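Local coordinates for protein amino Transferase (Eubacterium rectale, PDB 3ELE) that probably transfers amino groups between amino acids and keto acids, as a pyridoxal-5'-phosphate-binding member of the class I and II aminotransferases, at residues Tyr335-Ala340 against Pro368-Ile373. Numbering follows the deposited sequence.
Sequences YMFVKA and PGWVRI
Y335 CE1 lies 3.4 Å above the guanidinium plane of R372, toward its rim, with ring and guanidinium planes only 12° apart. This pair helps join the two central strands of the four-stranded antiparallel sheet in the smaller domain of this fold type I aminotransferase. On W370, one face takes K339, whose CB stands 4.1 Å from the six-membered ring centroid and almost on its normal, a CH-pi contact; F337 C and V338 N are at the indole edge. The F337 ring is nearly parallel to this indole but slid apart, touching at F337 CD2 and W370 CE3 (3.5 Å), while W370 CB makes an off-centre CH-pi contact with it. Paired backbone bonds at M336-I373 and V338-V371 fix the register, M336 N to I373 O being nearly straight (176°). On the face opposite F337, V338 CG2 meets I373 CD1 at 3.7 Å. The extended start of R372 and its bend at chi3 (77°) bring the guanidinium alongside Y335, whose side chain lies about 4 Å from a bound PLP. NH2 hydrogen-bonds to S41 O and NH1 to N183 OD1 of the PLP pocket, consistent with the substrate-carboxylate arginine of this fold type. With an alanine here, both acceptors would probably lose these donors, and Y335, hydrogen-bonded to Y220 OH, its flat neighbour. K339 NZ (2.9 Å) and A340 N approach G369 O from opposite faces of its carbonyl plane.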
loop_
_atom_site.group_PDB
_atom_site.type_symbol
_atom_site.label_atom_id
_atom_site.label_comp_id
_atom_site.label_asym_id
_atom_site.label_seq_id
_atom_site.Cartn_x
_atom_site.Cartn_y
_atom_site.Cartn_z
ATOM N N TYR A 335 9.651 24.273 -2.455
ATOM C CA TYR A 335 10.487 24.246 -3.643
ATOM C C TYR A 335 10.512 25.640 -4.271
ATOM O O TYR A 335 9.453 26.272 -4.412
ATOM C CB TYR A 335 9.908 23.256 -4.636
ATOM C CG TYR A 335 9.621 21.909 -4.050
ATOM C CD1 TYR A 335 10.654 21.018 -3.762
ATOM C CD2 TYR A 335 8.314 21.529 -3.738
ATOM C CE1 TYR A 335 10.391 19.765 -3.196
ATOM C CE2 TYR A 335 8.042 20.297 -3.179
ATOM C CZ TYR A 335 9.085 19.412 -2.908
ATOM O OH TYR A 335 8.818 18.185 -2.369
HETATM N N MSE A 336 11.698 26.138 -4.612
HETATM C CA MSE A 336 11.802 27.400 -5.320
HETATM C C MSE A 336 12.166 27.125 -6.782
HETATM O O MSE A 336 13.106 26.364 -7.069
HETATM C CB MSE A 336 12.793 28.333 -4.669
HETATM C CG MSE A 336 12.720 29.753 -5.253
HETATM SE SE MSE A 336 13.594 30.976 -4.160
HETATM C CE MSE A 336 12.392 30.921 -2.690
ATOM N N PHE A 337 11.428 27.772 -7.682
ATOM C CA PHE A 337 11.591 27.617 -9.128
ATOM C C PHE A 337 12.392 28.843 -9.598
ATOM O O PHE A 337 11.911 29.985 -9.508
ATOM C CB PHE A 337 10.202 27.498 -9.782
ATOM C CG PHE A 337 10.144 26.522 -10.914
ATOM C CD1 PHE A 337 10.461 25.188 -10.701
ATOM C CD2 PHE A 337 9.711 26.911 -12.188
ATOM C CE1 PHE A 337 10.420 24.275 -11.739
ATOM C CE2 PHE A 337 9.637 25.992 -13.223
ATOM C CZ PHE A 337 9.978 24.669 -12.989
ATOM N N VAL A 338 13.629 28.592 -10.051
ATOM C CA VAL A 338 14.594 29.636 -10.445
ATOM C C VAL A 338 14.965 29.454 -11.916
ATOM O O VAL A 338 15.169 28.311 -12.381
ATOM C CB VAL A 338 15.856 29.548 -9.558
ATOM C CG1 VAL A 338 16.904 30.638 -9.900
ATOM C CG2 VAL A 338 15.478 29.638 -8.083
ATOM N N LYS A 339 15.017 30.561 -12.661
ATOM C CA LYS A 339 15.401 30.491 -14.059
ATOM C C LYS A 339 16.911 30.212 -14.188
ATOM O O LYS A 339 17.722 30.854 -13.513
ATOM C CB LYS A 339 15.011 31.746 -14.872
ATOM C CG LYS A 339 15.182 31.394 -16.351
ATOM C CD LYS A 339 14.552 32.192 -17.422
ATOM C CE LYS A 339 14.553 31.294 -18.731
ATOM N NZ LYS A 339 15.758 30.326 -18.905
ATOM N N ALA A 340 17.268 29.246 -15.043
ATOM C CA ALA A 340 18.679 28.920 -15.315
ATOM C C ALA A 340 19.358 30.098 -16.038
ATOM O O ALA A 340 18.688 30.882 -16.723
ATOM C CB ALA A 340 18.791 27.659 -16.158
ATOM N N PRO A 368 11.951 23.101 -19.346
ATOM C CA PRO A 368 13.318 23.460 -19.720
ATOM C C PRO A 368 13.628 24.949 -19.443
ATOM O O PRO A 368 12.734 25.811 -19.524
ATOM C CB PRO A 368 13.368 23.183 -21.235
ATOM C CG PRO A 368 12.201 22.312 -21.535
ATOM C CD PRO A 368 11.171 22.627 -20.512
ATOM N N GLY A 369 14.891 25.223 -19.130
ATOM C CA GLY A 369 15.357 26.567 -18.803
ATOM C C GLY A 369 15.227 26.998 -17.351
ATOM O O GLY A 369 15.682 28.084 -17.009
ATOM N N TRP A 370 14.621 26.156 -16.505
ATOM C CA TRP A 370 14.402 26.431 -15.077
ATOM C C TRP A 370 15.003 25.324 -14.240
ATOM O O TRP A 370 15.417 24.289 -14.760
ATOM C CB TRP A 370 12.902 26.522 -14.780
ATOM C CG TRP A 370 12.236 27.709 -15.376
ATOM C CD1 TRP A 370 11.915 27.881 -16.683
ATOM C CD2 TRP A 370 11.828 28.915 -14.697
ATOM N NE1 TRP A 370 11.328 29.097 -16.866
ATOM C CE2 TRP A 370 11.239 29.753 -15.669
ATOM C CE3 TRP A 370 11.878 29.355 -13.358
ATOM C CZ2 TRP A 370 10.707 31.030 -15.360
ATOM C CZ3 TRP A 370 11.351 30.625 -13.036
ATOM C CH2 TRP A 370 10.763 31.444 -14.042
ATOM N N VAL A 371 15.110 25.579 -12.941
ATOM C CA VAL A 371 15.580 24.586 -11.980
ATOM C C VAL A 371 14.742 24.644 -10.706
ATOM O O VAL A 371 14.123 25.666 -10.412
ATOM C CB VAL A 371 17.061 24.774 -11.613
ATOM C CG1 VAL A 371 17.943 24.637 -12.853
ATOM C CG2 VAL A 371 17.301 26.132 -10.870
ATOM N N ARG A 372 14.731 23.537 -9.974
ATOM C CA ARG A 372 14.044 23.426 -8.705
ATOM C C ARG A 372 15.101 23.342 -7.607
ATOM O O ARG A 372 15.980 22.464 -7.639
ATOM C CB ARG A 372 13.166 22.180 -8.645
ATOM C CG ARG A 372 12.349 22.139 -7.341
ATOM C CD ARG A 372 11.681 20.829 -7.111
ATOM N NE ARG A 372 12.601 19.801 -6.639
ATOM C CZ ARG A 372 12.235 18.581 -6.228
ATOM N NH1 ARG A 372 10.977 18.198 -6.245
ATOM N NH2 ARG A 372 13.158 17.724 -5.814
ATOM N N ILE A 373 14.968 24.232 -6.625
ATOM C CA ILE A 373 15.846 24.309 -5.452
ATOM C C ILE A 373 14.935 24.050 -4.232
ATOM O O ILE A 373 14.066 24.853 -3.922
ATOM C CB ILE A 373 16.503 25.721 -5.354
ATOM C CG1 ILE A 373 17.202 26.106 -6.668
ATOM C CG2 ILE A 373 17.457 25.786 -4.184
ATOM C CD1 ILE A 373 18.050 27.385 -6.631
#